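PDB 3BJQ: phage-related protein from Bordetella bronchiseptica RB50, which probably serves as a major capsid protein, a shell-building subunit of a phage head of the HK97-like class. Local coordinates for residues Y265-E270 and T296-G301; Y24-L29 and I118-H123; L132-Y137 and L307-G312. One frame throughout, in Å; residues are numbered along the deposited sequence.

Contact 1 (Y265-E270 and T296-G301); sequences YTYQIE and TPALSG
Y267 and A298 meet on one face of an antiparallel strand pair, the A298 methyl lying over the tyrosine ring. The pair belongs to the mixed sheet in which strand 37-40 runs parallel to 264-269. CB of A298 stands 4.3 Å from the Y267 ring centroid, 19° off the normal and displaced toward the rim, a CH-pi contact. Y267 reaches it because its CG lies anti to the carbonyl carbon (chi1 -83°), which lays the ring across the neighbouring strand; at its in-plane edge sits CB of Y265. The Y267 hydroxyl is hydrogen-bonded to L48 N, and Y80 packs edge-to-face against the ring. Y267 CB lies 4.1 Å from CG2 of T296. The Y265 ring reaches past the strand end to S300, CD2 lying 3.7 Å from S300 OG, which bonds the carbonyl oxygen of S262; the Y265 hydroxyl bonds that of E260. On the opposite face T266 and P297 form the non-hydrogen-bonded pair, their CA atoms 4.0 Å apart, with P297 turned to the helix 105-131. Four backbone bonds join the flanking pairs: Y265 with A298 and Y267 with T296 each bond twice. The bond from Y267 N to T296 O is the most bent of the four, 135° at the hydrogen, with the donor tilted from the carbonyl plane. P297 has no N-H to give, but at a non-hydrogen-bonded position this costs the strand pair no bond; P297 CA approaches Y265 O at 3.4 Å. The pairing therefore keeps its backbone ladder, and the tyrosine hydroxyls at the buried ring ends are satisfied by main-chain partners.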
ATOM      1  N   TYR E 265      35.382 -13.999 -17.843  1.00 27.71           N
ATOM      2  CA  TYR E 265      34.445 -13.037 -17.286  1.00 27.12           C
ATOM      3  C   TYR E 265      34.617 -11.715 -17.991  1.00 26.97           C
ATOM      4  O   TYR E 265      35.689 -11.425 -18.497  1.00 26.20           O
ATOM      5  CB  TYR E 265      34.744 -12.788 -15.791  1.00 27.24           C
ATOM      6  CG  TYR E 265      34.357 -13.956 -14.931  1.00 27.99           C
ATOM      7  CD1 TYR E 265      33.017 -14.228 -14.681  1.00 28.39           C
ATOM      8  CD2 TYR E 265      35.325 -14.820 -14.407  1.00 22.63           C
ATOM      9  CE1 TYR E 265      32.647 -15.342 -13.913  1.00 31.52           C
ATOM     10  CE2 TYR E 265      34.961 -15.938 -13.628  1.00 26.35           C
ATOM     11  CZ  TYR E 265      33.636 -16.188 -13.391  1.00 21.75           C
ATOM     12  OH  TYR E 265      33.256 -17.287 -12.634  1.00 27.09           O
ATOM     13  N   THR E 266      33.551 -10.929 -18.010  1.00 28.16           N
ATOM     14  CA  THR E 266      33.643  -9.524 -18.379  1.00 28.13           C
ATOM     15  C   THR E 266      33.809  -8.773 -17.032  1.00 30.04           C
ATOM     16  O   THR E 266      32.885  -8.671 -16.234  1.00 30.00           O
ATOM     17  CB  THR E 266      32.416  -9.036 -19.232  1.00 25.58           C
ATOM     18  OG1 THR E 266      32.405  -9.691 -20.524  1.00 26.90           O
ATOM     19  CG2 THR E 266      32.439  -7.541 -19.436  1.00 21.00           C
ATOM     20  N   TYR E 267      35.030  -8.343 -16.748  1.00 31.50           N
ATOM     21  CA  TYR E 267      35.327  -7.560 -15.543  1.00 29.54           C
ATOM     22  C   TYR E 267      34.629  -6.232 -15.747  1.00 31.46           C
ATOM     23  O   TYR E 267      34.938  -5.522 -16.712  1.00 31.98           O
ATOM     24  CB  TYR E 267      36.859  -7.376 -15.392  1.00 31.78           C
ATOM     25  CG  TYR E 267      37.586  -8.540 -14.729  1.00 27.35           C
ATOM     26  CD1 TYR E 267      37.128  -9.854 -14.865  1.00 32.74           C
ATOM     27  CD2 TYR E 267      38.735  -8.339 -14.012  1.00 34.62           C
ATOM     28  CE1 TYR E 267      37.778 -10.918 -14.269  1.00 29.55           C
ATOM     29  CE2 TYR E 267      39.414  -9.417 -13.418  1.00 33.59           C
ATOM     30  CZ  TYR E 267      38.917 -10.691 -13.536  1.00 32.84           C
ATOM     31  OH  TYR E 267      39.570 -11.747 -12.955  1.00 30.69           O
ATOM     32  N   GLN E 268      33.681  -5.890 -14.876  1.00 31.22           N
ATOM     33  CA  GLN E 268      32.868  -4.709 -15.083  1.00 31.14           C
ATOM     34  C   GLN E 268      32.749  -3.913 -13.818  1.00 32.01           C
ATOM     35  O   GLN E 268      32.461  -4.458 -12.767  1.00 31.75           O
ATOM     36  CB  GLN E 268      31.468  -5.074 -15.577  1.00 31.83           C
ATOM     37  CG  GLN E 268      30.658  -3.851 -15.995  1.00 32.06           C
ATOM     38  CD  GLN E 268      29.608  -4.168 -17.035  1.00 37.23           C
ATOM     39  OE1 GLN E 268      29.933  -4.633 -18.130  1.00 40.32           O
ATOM     40  NE2 GLN E 268      28.342  -3.913 -16.705  1.00 30.19           N
ATOM     41  N   ILE E 269      32.969  -2.606 -13.913  1.00 32.15           N
ATOM     42  CA  ILE E 269      32.894  -1.777 -12.715  1.00 33.37           C
ATOM     43  C   ILE E 269      31.521  -1.901 -12.059  1.00 33.47           C
ATOM     44  O   ILE E 269      30.502  -1.822 -12.730  1.00 31.94           O
ATOM     45  CB  ILE E 269      33.201  -0.303 -13.015  1.00 33.28           C
ATOM     46  CG1 ILE E 269      34.631  -0.171 -13.538  1.00 34.09           C
ATOM     47  CG2 ILE E 269      32.988   0.517 -11.775  1.00 33.04           C
ATOM     48  CD1 ILE E 269      35.734  -0.640 -12.549  1.00 32.06           C
ATOM     49  N   GLU E 270      31.503  -2.077 -10.739  1.00 37.29           N
ATOM     50  CA  GLU E 270      30.258  -2.314 -10.012  1.00 41.28           C
ATOM     51  C   GLU E 270      29.269  -1.165 -10.244  1.00 39.38           C
ATOM     52  O   GLU E 270      29.630  -0.003 -10.176  1.00 37.76           O
ATOM     53  CB  GLU E 270      30.535  -2.484  -8.518  1.00 41.27           C
ATOM     54  CG  GLU E 270      29.365  -3.058  -7.727  1.00 48.06           C
ATOM     55  CD  GLU E 270      29.691  -3.282  -6.243  1.00 52.89           C
ATOM     56  OE1 GLU E 270      30.764  -2.807  -5.764  1.00 66.52           O
ATOM     57  OE2 GLU E 270      28.866  -3.939  -5.555  1.00 66.91           O
ATOM     58  N   THR E 296      36.010  -4.942 -19.227  1.00 33.23           N
ATOM     59  CA  THR E 296      36.969  -5.628 -20.082  1.00 34.75           C
ATOM     60  C   THR E 296      36.767  -7.133 -19.935  1.00 33.16           C
ATOM     61  O   THR E 296      36.704  -7.618 -18.817  1.00 32.50           O
ATOM     62  CB  THR E 296      38.444  -5.221 -19.749  1.00 36.75           C
ATOM     63  OG1 THR E 296      39.271  -5.491 -20.888  1.00 45.24           O
ATOM     64  CG2 THR E 296      38.994  -5.952 -18.530  1.00 35.97           C
ATOM     65  N   PRO E 297      36.568  -7.855 -21.056  1.00 32.94           N
ATOM     66  CA  PRO E 297      36.637  -9.319 -21.043  1.00 32.43           C
ATOM     67  C   PRO E 297      38.021  -9.825 -20.636  1.00 34.54           C
ATOM     68  O   PRO E 297      39.017  -9.240 -21.024  1.00 31.35           O
ATOM     69  CB  PRO E 297      36.364  -9.699 -22.508  1.00 31.81           C
ATOM     70  CG  PRO E 297      35.598  -8.536 -23.052  1.00 35.79           C
ATOM     71  CD  PRO E 297      36.176  -7.335 -22.385  1.00 32.14           C
ATOM     72  N   ALA E 298      38.058 -10.916 -19.878  1.00 33.69           N
ATOM     73  CA  ALA E 298      39.302 -11.485 -19.384  1.00 33.77           C
ATOM     74  C   ALA E 298      39.192 -13.016 -19.462  1.00 34.47           C
ATOM     75  O   ALA E 298      38.176 -13.581 -19.093  1.00 33.73           O
ATOM     76  CB  ALA E 298      39.537 -11.038 -17.968  1.00 32.66           C
ATOM     77  N   LEU E 299      40.231 -13.665 -19.980  1.00 35.06           N
ATOM     78  CA  LEU E 299      40.291 -15.115 -20.002  1.00 35.94           C
ATOM     79  C   LEU E 299      40.911 -15.481 -18.650  1.00 35.94           C
ATOM     80  O   LEU E 299      42.014 -15.096 -18.358  1.00 37.71           O
ATOM     81  CB  LEU E 299      41.138 -15.608 -21.191  1.00 38.48           C
ATOM     82  CG  LEU E 299      40.825 -17.023 -21.690  1.00 37.54           C
ATOM     83  CD1 LEU E 299      41.436 -17.288 -23.064  1.00 40.57           C
ATOM     84  CD2 LEU E 299      41.276 -18.043 -20.704  1.00 34.39           C
ATOM     85  N   SER E 300      40.161 -16.175 -17.807  1.00 36.27           N
ATOM     86  CA  SER E 300      40.647 -16.562 -16.488  1.00 34.83           C
ATOM     87  C   SER E 300      41.027 -18.033 -16.434  1.00 33.32           C
ATOM     88  O   SER E 300      41.927 -18.380 -15.709  1.00 32.41           O
ATOM     89  CB  SER E 300      39.596 -16.206 -15.399  1.00 35.15           C
ATOM     90  OG  SER E 300      38.282 -16.625 -15.761  1.00 35.99           O
ATOM     91  N   GLY E 301      40.352 -18.889 -17.207  1.00 34.07           N
ATOM     92  CA  GLY E 301      40.551 -20.336 -17.143  1.00 33.76           C
ATOM     93  C   GLY E 301      40.707 -21.015 -18.496  1.00 35.19           C
ATOM     94  O   GLY E 301      39.765 -21.598 -19.021  1.00 35.57           O
TER

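Contact 2 (Y24-L29 and I118-H123); sequences YRQSTL and IMALAH
The Y24 ring comes up to A120 obliquely, its CE2 4.5 Å from the alanine CB; the Y24 side chain also touches N113 and R117 of the same helix. The Q26 amide lies close by: NE2 donates to Y24 OH at 2.9 Å, an almost straight bond (175° at the hydrogen) with the hydroxyl in the amide plane, and also bonds a tetraethylene glycol molecule probably left from crystallisation. These bonds fix the rotation of the amide, while the aliphatic CG of Q26 brushes CB of A120 at 4.4 Å. R25 stays clear of the helix segment, its NH1 bonding Y24 O and R22 O on its own side. The loop 24-29 thus lies along one side of the helix 105-131, which by its length and place resembles the spine helix of HK97-like capsid proteins. A type I turn from Q26 to L29, closed by the bond from L29 N to Q26 O, swings the leucine back to the helix. With CG anti to the carbonyl carbon (chi1 -58°), L29 directs its branch to the helix, where its CD1 rests on A120, 3.8 Å from CB and 3.7 Å from the backbone oxygen. CD2 of L29 meets CD1 of L121 at 4.3 Å; the tip of L121 bends nearer the loop than its base would suggest. L29 also touches E124 of the helix and A227 of strand 221-230. L121 also packs against Y58 of another subunit, and I118 against I71 of that subunit.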
ATOM      1  N   TYR E  24      19.067  -3.616 -20.808  1.00 33.99           N
ATOM      2  CA  TYR E  24      19.383  -3.631 -22.241  1.00 33.70           C
ATOM      3  C   TYR E  24      19.938  -4.984 -22.652  1.00 35.05           C
ATOM      4  O   TYR E  24      20.878  -5.460 -22.038  1.00 35.54           O
ATOM      5  CB  TYR E  24      20.425  -2.552 -22.569  1.00 32.75           C
ATOM      6  CG  TYR E  24      20.808  -2.421 -24.041  1.00 33.51           C
ATOM      7  CD1 TYR E  24      20.130  -1.544 -24.871  1.00 32.43           C
ATOM      8  CD2 TYR E  24      21.874  -3.128 -24.581  1.00 31.38           C
ATOM      9  CE1 TYR E  24      20.467  -1.413 -26.210  1.00 35.91           C
ATOM     10  CE2 TYR E  24      22.219  -3.005 -25.935  1.00 30.07           C
ATOM     11  CZ  TYR E  24      21.494  -2.152 -26.737  1.00 32.77           C
ATOM     12  OH  TYR E  24      21.810  -1.987 -28.054  1.00 34.64           O
ATOM     13  N   ARG E  25      19.341  -5.582 -23.680  1.00 36.15           N
ATOM     14  CA  ARG E  25      19.724  -6.890 -24.195  1.00 38.10           C
ATOM     15  C   ARG E  25      19.965  -6.831 -25.699  1.00 38.42           C
ATOM     16  O   ARG E  25      19.330  -6.076 -26.414  1.00 36.70           O
ATOM     17  CB  ARG E  25      18.610  -7.917 -23.935  1.00 41.77           C
ATOM     18  CG  ARG E  25      18.201  -8.055 -22.474  1.00 44.75           C
ATOM     19  CD  ARG E  25      19.288  -8.752 -21.672  1.00 56.91           C
ATOM     20  NE  ARG E  25      18.884  -8.927 -20.276  1.00 58.13           N
ATOM     21  CZ  ARG E  25      19.245  -8.148 -19.257  1.00 58.94           C
ATOM     22  NH1 ARG E  25      20.058  -7.104 -19.419  1.00 54.94           N
ATOM     23  NH2 ARG E  25      18.789  -8.431 -18.045  1.00 63.11           N
ATOM     24  N   GLN E  26      20.926  -7.622 -26.159  1.00 39.11           N
ATOM     25  CA  GLN E  26      21.209  -7.806 -27.573  1.00 39.51           C
ATOM     26  C   GLN E  26      21.320  -9.316 -27.741  1.00 38.77           C
ATOM     27  O   GLN E  26      22.382  -9.891 -27.573  1.00 38.25           O
ATOM     28  CB  GLN E  26      22.520  -7.109 -27.947  1.00 39.98           C
ATOM     29  CG  GLN E  26      22.393  -5.644 -28.282  1.00 37.74           C
ATOM     30  CD  GLN E  26      21.895  -5.380 -29.687  1.00 40.29           C
ATOM     31  OE1 GLN E  26      21.776  -6.285 -30.498  1.00 46.54           O
ATOM     32  NE2 GLN E  26      21.619  -4.129 -29.985  1.00 44.88           N
ATOM     33  N   SER E  27      20.199  -9.950 -28.051  1.00 37.85           N
ATOM     34  CA  SER E  27      20.107 -11.401 -28.074  1.00 38.76           C
ATOM     35  C   SER E  27      20.977 -12.112 -29.126  1.00 37.68           C
ATOM     36  O   SER E  27      21.323 -13.272 -28.938  1.00 38.57           O
ATOM     37  CB  SER E  27      18.646 -11.811 -28.260  1.00 38.11           C
ATOM     38  OG  SER E  27      18.210 -11.405 -29.553  1.00 45.33           O
ATOM     39  N   THR E  28      21.351 -11.434 -30.210  1.00 37.13           N
ATOM     40  CA  THR E  28      22.184 -12.074 -31.223  1.00 35.64           C
ATOM     41  C   THR E  28      23.698 -11.907 -30.954  1.00 36.11           C
ATOM     42  O   THR E  28      24.519 -12.509 -31.668  1.00 35.31           O
ATOM     43  CB  THR E  28      21.833 -11.619 -32.658  1.00 34.25           C
ATOM     44  OG1 THR E  28      22.324 -10.293 -32.898  1.00 34.00           O
ATOM     45  CG2 THR E  28      20.331 -11.717 -32.897  1.00 33.75           C
ATOM     46  N   LEU E  29      24.054 -11.084 -29.956  1.00 33.24           N
ATOM     47  CA  LEU E  29      25.448 -10.958 -29.536  1.00 32.85           C
ATOM     48  C   LEU E  29      25.688 -12.018 -28.458  1.00 32.51           C
ATOM     49  O   LEU E  29      24.890 -12.163 -27.544  1.00 33.89           O
ATOM     50  CB  LEU E  29      25.759  -9.556 -29.027  1.00 33.24           C
ATOM     51  CG  LEU E  29      25.500  -8.408 -30.008  1.00 31.85           C
ATOM     52  CD1 LEU E  29      25.960  -7.127 -29.385  1.00 31.84           C
ATOM     53  CD2 LEU E  29      26.194  -8.611 -31.321  1.00 27.81           C
ATOM     54  N   ILE E 118      26.674   0.571 -29.347  1.00 33.42           N
ATOM     55  CA  ILE E 118      28.064   0.790 -29.672  1.00 34.13           C
ATOM     56  C   ILE E 118      28.976   0.046 -28.706  1.00 35.54           C
ATOM     57  O   ILE E 118      29.940  -0.597 -29.114  1.00 36.33           O
ATOM     58  CB  ILE E 118      28.411   2.292 -29.588  1.00 34.07           C
ATOM     59  CG1 ILE E 118      27.759   3.064 -30.729  1.00 41.65           C
ATOM     60  CG2 ILE E 118      29.904   2.497 -29.638  1.00 33.02           C
ATOM     61  CD1 ILE E 118      28.742   3.507 -31.810  1.00 42.71           C
HETATM   62  N   MSE E 119      28.679   0.149 -27.415  1.00 34.61           N
HETATM   63  CA  MSE E 119      29.466  -0.546 -26.398  1.00 34.63           C
HETATM   64  C   MSE E 119      29.310  -2.057 -26.493  1.00 30.67           C
HETATM   65  O   MSE E 119      30.236  -2.816 -26.190  1.00 31.05           O
HETATM   66  CB  MSE E 119      29.065  -0.071 -24.997  1.00 34.47           C
HETATM   67  CG  MSE E 119      29.583   1.325 -24.676  1.00 35.78           C
HETATM   68 SE   MSE E 119      28.763   2.120 -23.098  0.75 38.91          SE
HETATM   69  CE  MSE E 119      29.732   3.826 -23.126  1.00 37.38           C
ATOM     70  N   ALA E 120      28.123  -2.490 -26.877  1.00 30.83           N
ATOM     71  CA  ALA E 120      27.829  -3.914 -27.016  1.00 29.79           C
ATOM     72  C   ALA E 120      28.605  -4.566 -28.147  1.00 31.80           C
ATOM     73  O   ALA E 120      29.097  -5.703 -28.034  1.00 31.40           O
ATOM     74  CB  ALA E 120      26.358  -4.099 -27.203  1.00 29.05           C
ATOM     75  N   LEU E 121      28.746  -3.834 -29.242  1.00 32.52           N
ATOM     76  CA  LEU E 121      29.451  -4.333 -30.400  1.00 33.90           C
ATOM     77  C   LEU E 121      30.953  -4.339 -30.135  1.00 32.70           C
ATOM     78  O   LEU E 121      31.647  -5.246 -30.565  1.00 32.09           O
ATOM     79  CB  LEU E 121      29.075  -3.485 -31.638  1.00 35.81           C
ATOM     80  CG  LEU E 121      29.155  -4.107 -33.034  1.00 42.57           C
ATOM     81  CD1 LEU E 121      28.516  -5.501 -33.076  1.00 41.73           C
ATOM     82  CD2 LEU E 121      28.501  -3.176 -34.073  1.00 38.00           C
ATOM     83  N   ALA E 122      31.461  -3.323 -29.440  1.00 32.87           N
ATOM     84  CA  ALA E 122      32.881  -3.280 -29.070  1.00 32.27           C
ATOM     85  C   ALA E 122      33.209  -4.447 -28.133  1.00 32.28           C
ATOM     86  O   ALA E 122      34.247  -5.094 -28.264  1.00 34.87           O
ATOM     87  CB  ALA E 122      33.217  -1.976 -28.404  1.00 33.24           C
ATOM     88  N   HIS E 123      32.308  -4.721 -27.197  1.00 30.92           N
ATOM     89  CA  HIS E 123      32.464  -5.873 -26.284  1.00 30.88           C
ATOM     90  C   HIS E 123      32.501  -7.198 -27.047  1.00 30.87           C
ATOM     91  O   HIS E 123      33.308  -8.068 -26.766  1.00 31.63           O
ATOM     92  CB  HIS E 123      31.332  -5.873 -25.263  1.00 27.26           C
ATOM     93  CG  HIS E 123      31.369  -7.025 -24.334  1.00 27.08           C
ATOM     94  ND1 HIS E 123      30.595  -8.155 -24.530  1.00 23.60           N
ATOM     95  CD2 HIS E 123      32.107  -7.258 -23.228  1.00 33.72           C
ATOM     96  CE1 HIS E 123      30.840  -9.022 -23.569  1.00 27.87           C
ATOM     97  NE2 HIS E 123      31.748  -8.507 -22.761  1.00 24.46           N
TER

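Contact 3 (L132-Y137 and L307-G312); sequences LDPAKY and LIEDAG
L307 is wedged among L132, P134 and Y137, with CB, CD1 and CD2 all engaged. Its CB lies over one face of the Y137 ring, 4.2 Å from the centroid and 18° off the normal, shifted toward the rim: a CH-pi contact in which the two side chains cross at about a right angle. CD1 of L307 meets CD2 of L132 at 3.6 Å. CD2 of L307 comes to 3.7 Å from CA of P134 and sits equally near the carbonyl oxygen of L132. With CG anti to the backbone N (chi1 180°) the branch is carried toward the loop, and chi2 then turns one methyl to L132 and the other to P134. Two residues along the strand, E309 brings its carboxylate across the proline ring, OE2 being 3.5 Å from CB of P134; an extended chain beyond CG carries the charge there, and its side chain also touches K144.

The loop is shaped from within. L132 is the first residue to leave helical geometry after the helix 105-131, and D133 then forms an Asx turn, OD1 taking the N-H of A135 at 3.1 Å from above the carboxylate plane. Behind it P134-K136 makes a short 3-10 turn, with K136 N bonded to D133 O and Y137 N to P134 O. The Y137 hydroxyl is tied back to the carbonyl oxygen of A131, which steadies the ring over which L307 CB lies. K142 NZ bonds the backbone oxygen of P134. The contact thus packs the loop that follows the long helix against strand 305-309, which runs between strands 142-144 and 245-248 and is bonded through its backbone to both.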
ATOM      1  N   LEU E 132      39.223 -16.476 -29.434  1.00 33.13           N
ATOM      2  CA  LEU E 132      39.671 -17.098 -30.693  1.00 33.17           C
ATOM      3  C   LEU E 132      41.156 -16.869 -30.994  1.00 34.58           C
ATOM      4  O   LEU E 132      41.623 -17.071 -32.119  1.00 34.08           O
ATOM      5  CB  LEU E 132      38.825 -16.590 -31.857  1.00 34.06           C
ATOM      6  CG  LEU E 132      37.312 -16.724 -31.650  1.00 32.85           C
ATOM      7  CD1 LEU E 132      36.580 -16.298 -32.935  1.00 31.95           C
ATOM      8  CD2 LEU E 132      36.906 -18.129 -31.259  1.00 30.72           C
ATOM      9  N   ASP E 133      41.897 -16.477 -29.971  1.00 35.16           N
ATOM     10  CA  ASP E 133      43.325 -16.252 -30.082  1.00 35.85           C
ATOM     11  C   ASP E 133      44.050 -17.542 -29.723  1.00 37.41           C
ATOM     12  O   ASP E 133      44.026 -17.949 -28.551  1.00 36.75           O
ATOM     13  CB  ASP E 133      43.715 -15.141 -29.127  1.00 37.84           C
ATOM     14  CG  ASP E 133      45.176 -14.795 -29.190  1.00 43.46           C
ATOM     15  OD1 ASP E 133      45.919 -15.423 -29.965  1.00 41.22           O
ATOM     16  OD2 ASP E 133      45.581 -13.901 -28.419  1.00 46.91           O
ATOM     17  N   PRO E 134      44.675 -18.209 -30.732  1.00 37.28           N
ATOM     18  CA  PRO E 134      45.303 -19.502 -30.479  1.00 37.84           C
ATOM     19  C   PRO E 134      46.503 -19.423 -29.536  1.00 38.85           C
ATOM     20  O   PRO E 134      46.878 -20.423 -28.928  1.00 40.58           O
ATOM     21  CB  PRO E 134      45.726 -19.956 -31.874  1.00 39.53           C
ATOM     22  CG  PRO E 134      45.849 -18.727 -32.664  1.00 37.73           C
ATOM     23  CD  PRO E 134      44.821 -17.800 -32.142  1.00 36.65           C
ATOM     24  N   ALA E 135      47.097 -18.246 -29.423  1.00 39.49           N
ATOM     25  CA  ALA E 135      48.226 -18.027 -28.523  1.00 40.80           C
ATOM     26  C   ALA E 135      47.849 -18.173 -27.037  1.00 41.32           C
ATOM     27  O   ALA E 135      48.713 -18.353 -26.196  1.00 43.26           O
ATOM     28  CB  ALA E 135      48.825 -16.653 -28.764  1.00 41.43           C
ATOM     29  N   LYS E 136      46.564 -18.117 -26.719  1.00 40.41           N
ATOM     30  CA  LYS E 136      46.118 -18.183 -25.327  1.00 39.79           C
ATOM     31  C   LYS E 136      45.885 -19.612 -24.891  1.00 39.36           C
ATOM     32  O   LYS E 136      45.556 -19.854 -23.741  1.00 40.24           O
ATOM     33  CB  LYS E 136      44.809 -17.418 -25.148  1.00 40.69           C
ATOM     34  CG  LYS E 136      44.790 -16.057 -25.849  1.00 44.35           C
ATOM     35  CD  LYS E 136      45.407 -14.983 -25.038  1.00 50.07           C
ATOM     36  CE  LYS E 136      44.376 -14.188 -24.271  1.00 50.80           C
ATOM     37  NZ  LYS E 136      45.117 -13.258 -23.362  1.00 54.42           N
ATOM     38  N   TYR E 137      46.039 -20.566 -25.800  1.00 39.45           N
ATOM     39  CA  TYR E 137      45.758 -21.957 -25.483  1.00 37.85           C
ATOM     40  C   TYR E 137      47.014 -22.790 -25.574  1.00 38.62           C
ATOM     41  O   TYR E 137      47.894 -22.490 -26.376  1.00 40.23           O
ATOM     42  CB  TYR E 137      44.725 -22.487 -26.468  1.00 36.14           C
ATOM     43  CG  TYR E 137      43.419 -21.745 -26.407  1.00 36.79           C
ATOM     44  CD1 TYR E 137      42.423 -22.130 -25.508  1.00 36.52           C
ATOM     45  CD2 TYR E 137      43.190 -20.637 -27.212  1.00 34.61           C
ATOM     46  CE1 TYR E 137      41.238 -21.451 -25.429  1.00 36.46           C
ATOM     47  CE2 TYR E 137      41.993 -19.944 -27.141  1.00 36.03           C
ATOM     48  CZ  TYR E 137      41.020 -20.363 -26.249  1.00 33.97           C
ATOM     49  OH  TYR E 137      39.825 -19.704 -26.161  1.00 32.50           O
ATOM     50  N   LEU E 307      39.847 -24.256 -28.598  1.00 30.23           N
ATOM     51  CA  LEU E 307      39.672 -23.588 -29.875  1.00 31.56           C
ATOM     52  C   LEU E 307      39.890 -24.511 -31.088  1.00 33.48           C
ATOM     53  O   LEU E 307      40.927 -25.186 -31.197  1.00 31.41           O
ATOM     54  CB  LEU E 307      40.640 -22.423 -29.947  1.00 33.49           C
ATOM     55  CG  LEU E 307      40.644 -21.566 -31.214  1.00 31.53           C
ATOM     56  CD1 LEU E 307      39.292 -20.855 -31.447  1.00 27.27           C
ATOM     57  CD2 LEU E 307      41.809 -20.614 -31.104  1.00 27.40           C
ATOM     58  N   ILE E 308      38.915 -24.511 -32.000  1.00 34.09           N
ATOM     59  CA  ILE E 308      38.995 -25.247 -33.267  1.00 33.60           C
ATOM     60  C   ILE E 308      39.030 -24.195 -34.372  1.00 34.75           C
ATOM     61  O   ILE E 308      37.989 -23.734 -34.820  1.00 33.83           O
ATOM     62  CB  ILE E 308      37.760 -26.157 -33.478  1.00 33.34           C
ATOM     63  CG1 ILE E 308      37.647 -27.196 -32.371  1.00 33.46           C
ATOM     64  CG2 ILE E 308      37.816 -26.869 -34.842  1.00 35.08           C
ATOM     65  CD1 ILE E 308      36.351 -28.000 -32.431  1.00 31.52           C
ATOM     66  N   GLU E 309      40.229 -23.829 -34.824  1.00 34.82           N
ATOM     67  CA  GLU E 309      40.360 -22.797 -35.848  1.00 36.50           C
ATOM     68  C   GLU E 309      40.010 -23.296 -37.255  1.00 37.16           C
ATOM     69  O   GLU E 309      40.316 -24.431 -37.619  1.00 36.97           O
ATOM     70  CB  GLU E 309      41.790 -22.276 -35.938  1.00 35.52           C
ATOM     71  CG  GLU E 309      42.385 -21.632 -34.735  1.00 39.16           C
ATOM     72  CD  GLU E 309      43.756 -21.041 -35.068  1.00 41.76           C
ATOM     73  OE1 GLU E 309      43.786 -19.936 -35.662  1.00 44.81           O
ATOM     74  OE2 GLU E 309      44.785 -21.691 -34.754  1.00 43.07           O
ATOM     75  N   ASP E 310      39.393 -22.410 -38.037  1.00 37.68           N
ATOM     76  CA  ASP E 310      39.149 -22.599 -39.473  1.00 37.91           C
ATOM     77  C   ASP E 310      38.146 -23.674 -39.897  1.00 37.40           C
ATOM     78  O   ASP E 310      38.102 -24.053 -41.072  1.00 36.59           O
ATOM     79  CB  ASP E 310      40.485 -22.738 -40.205  1.00 40.65           C
ATOM     80  CG  ASP E 310      41.357 -21.495 -40.033  1.00 42.02           C
ATOM     81  OD1 ASP E 310      40.783 -20.436 -39.691  1.00 34.86           O
ATOM     82  OD2 ASP E 310      42.589 -21.592 -40.223  1.00 41.04           O
ATOM     83  N   ALA E 311      37.313 -24.124 -38.964  1.00 37.07           N
ATOM     84  CA  ALA E 311      36.292 -25.116 -39.278  1.00 36.21           C
ATOM     85  C   ALA E 311      35.451 -24.694 -40.491  1.00 36.88           C
ATOM     86  O   ALA E 311      35.174 -25.492 -41.377  1.00 37.89           O
ATOM     87  CB  ALA E 311      35.404 -25.351 -38.072  1.00 34.78           C
ATOM     88  N   GLY E 312      35.094 -23.422 -40.556  1.00 36.97           N
ATOM     89  CA  GLY E 312      34.193 -22.942 -41.589  1.00 37.42           C
ATOM     90  C   GLY E 312      34.798 -22.424 -42.870  1.00 38.08           C
ATOM     91  O   GLY E 312      34.072 -21.902 -43.705  1.00 38.89           O
TER

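In the fold
From the N terminus, the loop 24-29 is caught first, when contact 2 sets it against helix 105-131 and closes a loop of 88 residues. Contact 3 opens just past that helix, at 132-137, and returns to strand 305-309 near the C terminus; the antiparallel pairing of contact 1, whose strands are separated in the chain by strand 274-281, is nested within it. Contact 2 lies in series before both. Contact 1 touches the other two: H123 NE2 lies 2.6 Å from T266 OG1, probably a hydrogen bond, and L299 packs on K136 and Y137. The later part of the helix and the loop after it are thus tied to loop 24-29 and to both mixed sheets.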